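Probable adhesion protein (Pseudomonas aeruginosa PAO1, PDB 6R3Z) probably serves as the periplasmic solute-binding protein of a metal-ion transport system, holding ferrous iron and related divalent cations for uptake. Local coordinates at residues D181-L184 with R185-L189. Numbering follows the deposited sequence.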
ATOM      1  N   ASP A 181      -0.430  -2.238   9.393  1.00 23.43           N
ATOM      2  CA  ASP A 181      -1.436  -2.050  10.435  1.00 24.10           C
ATOM      3  C   ASP A 181      -2.864  -2.197   9.859  1.00 24.46           C
ATOM      4  O   ASP A 181      -3.671  -2.897  10.468  1.00 24.16           O
ATOM      5  CB  ASP A 181      -1.215  -0.712  11.150  1.00 26.79           C
ATOM      6  CG  ASP A 181       0.182  -0.646  11.761  1.00 36.15           C
ATOM      7  OD1 ASP A 181       1.159  -0.385  11.002  1.00 35.30           O
ATOM      8  OD2 ASP A 181       0.308  -0.892  12.983  1.00 35.17           O
ATOM      9  N   TYR A 182      -3.145  -1.612   8.656  1.00 21.06           N
ATOM     10  CA  TYR A 182      -4.485  -1.746   8.039  1.00 22.73           C
ATOM     11  C   TYR A 182      -4.732  -3.191   7.594  1.00 26.88           C
ATOM     12  O   TYR A 182      -5.846  -3.698   7.729  1.00 26.54           O
ATOM     13  CB  TYR A 182      -4.653  -0.834   6.823  1.00 24.61           C
ATOM     14  CG  TYR A 182      -4.543   0.637   7.136  1.00 26.32           C
ATOM     15  CD1 TYR A 182      -5.632   1.348   7.630  1.00 29.34           C
ATOM     16  CD2 TYR A 182      -3.338   1.314   6.968  1.00 27.07           C
ATOM     17  CE1 TYR A 182      -5.529   2.700   7.947  1.00 28.72           C
ATOM     18  CE2 TYR A 182      -3.224   2.674   7.276  1.00 27.90           C
ATOM     19  CZ  TYR A 182      -4.323   3.359   7.769  1.00 31.19           C
ATOM     20  OH  TYR A 182      -4.241   4.692   8.085  1.00 27.22           O
ATOM     21  N   LEU A 183      -3.695  -3.845   7.049  1.00 24.55           N
ATOM     22  CA  LEU A 183      -3.798  -5.235   6.597  1.00 24.73           C
ATOM     23  C   LEU A 183      -4.130  -6.162   7.769  1.00 25.68           C
ATOM     24  O   LEU A 183      -5.052  -6.975   7.665  1.00 25.49           O
ATOM     25  CB  LEU A 183      -2.492  -5.676   5.925  1.00 25.65           C
ATOM     26  CG  LEU A 183      -2.577  -7.001   5.146  1.00 31.53           C
ATOM     27  CD1 LEU A 183      -1.722  -6.959   3.906  1.00 32.23           C
ATOM     28  CD2 LEU A 183      -2.176  -8.159   6.016  1.00 34.85           C
ATOM     29  N   LEU A 184      -3.387  -6.034   8.884  1.00 22.28           N
ATOM     30  CA  LEU A 184      -3.604  -6.894  10.044  1.00 23.08           C
ATOM     31  C   LEU A 184      -4.926  -6.590  10.751  1.00 25.28           C
ATOM     32  O   LEU A 184      -5.531  -7.509  11.308  1.00 25.13           O
ATOM     33  CB  LEU A 184      -2.390  -6.847  10.987  1.00 23.19           C
ATOM     34  CG  LEU A 184      -1.175  -7.590  10.363  1.00 30.27           C
ATOM     35  CD1 LEU A 184       0.127  -7.093  10.899  1.00 31.68           C
ATOM     36  CD2 LEU A 184      -1.296  -9.102  10.544  1.00 33.89           C
ATOM     37  N   ARG A 185      -5.413  -5.329  10.636  1.00 23.25           N
ATOM     38  CA  ARG A 185      -6.708  -4.902  11.189  1.00 25.38           C
ATOM     39  C   ARG A 185      -7.845  -5.742  10.563  1.00 30.17           C
ATOM     40  O   ARG A 185      -8.873  -5.951  11.200  1.00 30.36           O
ATOM     41  CB  ARG A 185      -6.958  -3.405  10.894  1.00 26.92           C
ATOM     42  CG  ARG A 185      -8.083  -2.798  11.743  1.00 42.53           C
ATOM     43  CD  ARG A 185      -8.113  -1.289  11.613  1.00 59.04           C
ATOM     44  NE  ARG A 185      -8.831  -0.667  12.728  1.00 80.70           N
ATOM     45  CZ  ARG A 185     -10.088  -0.240  12.669  1.00101.77           C
ATOM     46  NH1 ARG A 185     -10.782  -0.350  11.542  1.00 90.92           N
ATOM     47  NH2 ARG A 185     -10.659   0.306  13.733  1.00 92.41           N
ATOM     48  N   GLU A 186      -7.647  -6.250   9.335  1.00 26.54           N
ATOM     49  CA  GLU A 186      -8.690  -7.056   8.686  1.00 27.16           C
ATOM     50  C   GLU A 186      -8.791  -8.483   9.224  1.00 28.90           C
ATOM     51  O   GLU A 186      -9.725  -9.211   8.875  1.00 27.38           O
ATOM     52  CB  GLU A 186      -8.526  -7.021   7.194  1.00 28.59           C
ATOM     53  CG  GLU A 186      -8.586  -5.576   6.745  1.00 41.19           C
ATOM     54  CD  GLU A 186      -8.815  -5.396   5.271  1.00 47.20           C
ATOM     55  OE1 GLU A 186      -8.007  -5.928   4.482  1.00 39.95           O
ATOM     56  OE2 GLU A 186      -9.804  -4.726   4.907  1.00 38.40           O
ATOM     57  N   PHE A 187      -7.871  -8.841  10.129  1.00 24.55           N
ATOM     58  CA  PHE A 187      -7.885 -10.095  10.856  1.00 24.79           C
ATOM     59  C   PHE A 187      -8.262  -9.813  12.316  1.00 30.10           C
ATOM     60  O   PHE A 187      -8.382 -10.744  13.107  1.00 29.78           O
ATOM     61  CB  PHE A 187      -6.510 -10.784  10.784  1.00 25.83           C
ATOM     62  CG  PHE A 187      -6.147 -11.281   9.406  1.00 26.91           C
ATOM     63  CD1 PHE A 187      -6.504 -12.560   8.993  1.00 28.54           C
ATOM     64  CD2 PHE A 187      -5.422 -10.486   8.532  1.00 26.89           C
ATOM     65  CE1 PHE A 187      -6.152 -13.023   7.721  1.00 28.42           C
ATOM     66  CE2 PHE A 187      -5.085 -10.943   7.255  1.00 27.64           C
ATOM     67  CZ  PHE A 187      -5.448 -12.213   6.857  1.00 25.99           C
ATOM     68  N   GLY A 188      -8.454  -8.533  12.651  1.00 27.67           N
ATOM     69  CA  GLY A 188      -8.733  -8.094  14.019  1.00 27.86           C
ATOM     70  C   GLY A 188      -7.464  -8.125  14.853  1.00 32.16           C
ATOM     71  O   GLY A 188      -7.504  -8.307  16.081  1.00 32.90           O
ATOM     72  N   LEU A 189      -6.312  -7.954  14.175  1.00 27.28           N
ATOM     73  CA  LEU A 189      -5.003  -8.007  14.808  1.00 26.57           C
ATOM     74  C   LEU A 189      -4.310  -6.660  14.792  1.00 28.17           C
ATOM     75  O   LEU A 189      -4.628  -5.795  13.975  1.00 26.28           O
ATOM     76  CB  LEU A 189      -4.128  -9.071  14.132  1.00 26.74           C
ATOM     77  CG  LEU A 189      -4.552 -10.527  14.328  1.00 33.59           C
ATOM     78  CD1 LEU A 189      -3.770 -11.428  13.401  1.00 34.21           C
ATOM     79  CD2 LEU A 189      -4.336 -10.970  15.783  1.00 39.01           C
TER
HETATM   80  O   HOH W   1      -3.757  -3.310  13.162  1.00 30.48           O
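Leu184 O gathers two amides at the end of the short helix 181-185: Phe187 N at 2.9 Å and Leu189 N at 3.0 Å. The two donors come in over opposite faces of the carbonyl plane, neither of them lying in it. Arg185 N bonds Asp181 O in the i-to-i+4 pattern (3.0 Å), and Glu186 N takes Leu183 O at 3.2 Å, an i-to-i+3 bond. Gly188, at positive phi (76°), is where the backbone departs from helical angles, while its own N closes a type I beta turn on Arg185 O. That bond, the one from Leu189 N to Leu184 O and the positive phi make a Schellman motif, a classic C-terminal helix cap. A water adds a second link, donating to Asp181 O (2.7 Å) and to Leu189 O (2.8 Å), and so ties the start of this turn to the residue that leaves it. Side chains line the same path: Leu184 CB meets Leu189 CB at 4.2 Å, and Phe187, with CG beside its backbone N (chi1 -68°), brings the CD2 edge of its ring to Leu183 O. The Phe187 ring and Leu183 both pack against Val272 of helix 260-277. Glu186 sends its carboxylate away, to the amides of Ile116 and Ser117 at the start of helix 116-133, and Tyr182 OH bonds to Asn109 O. With Leu184 O gripped by two amides, Leu183 O and Arg185 O by one each, and Asp181 O by Arg185 N and the water, these acceptors are met within the turn or by solvent as the chain enters the loop before strand 193-194.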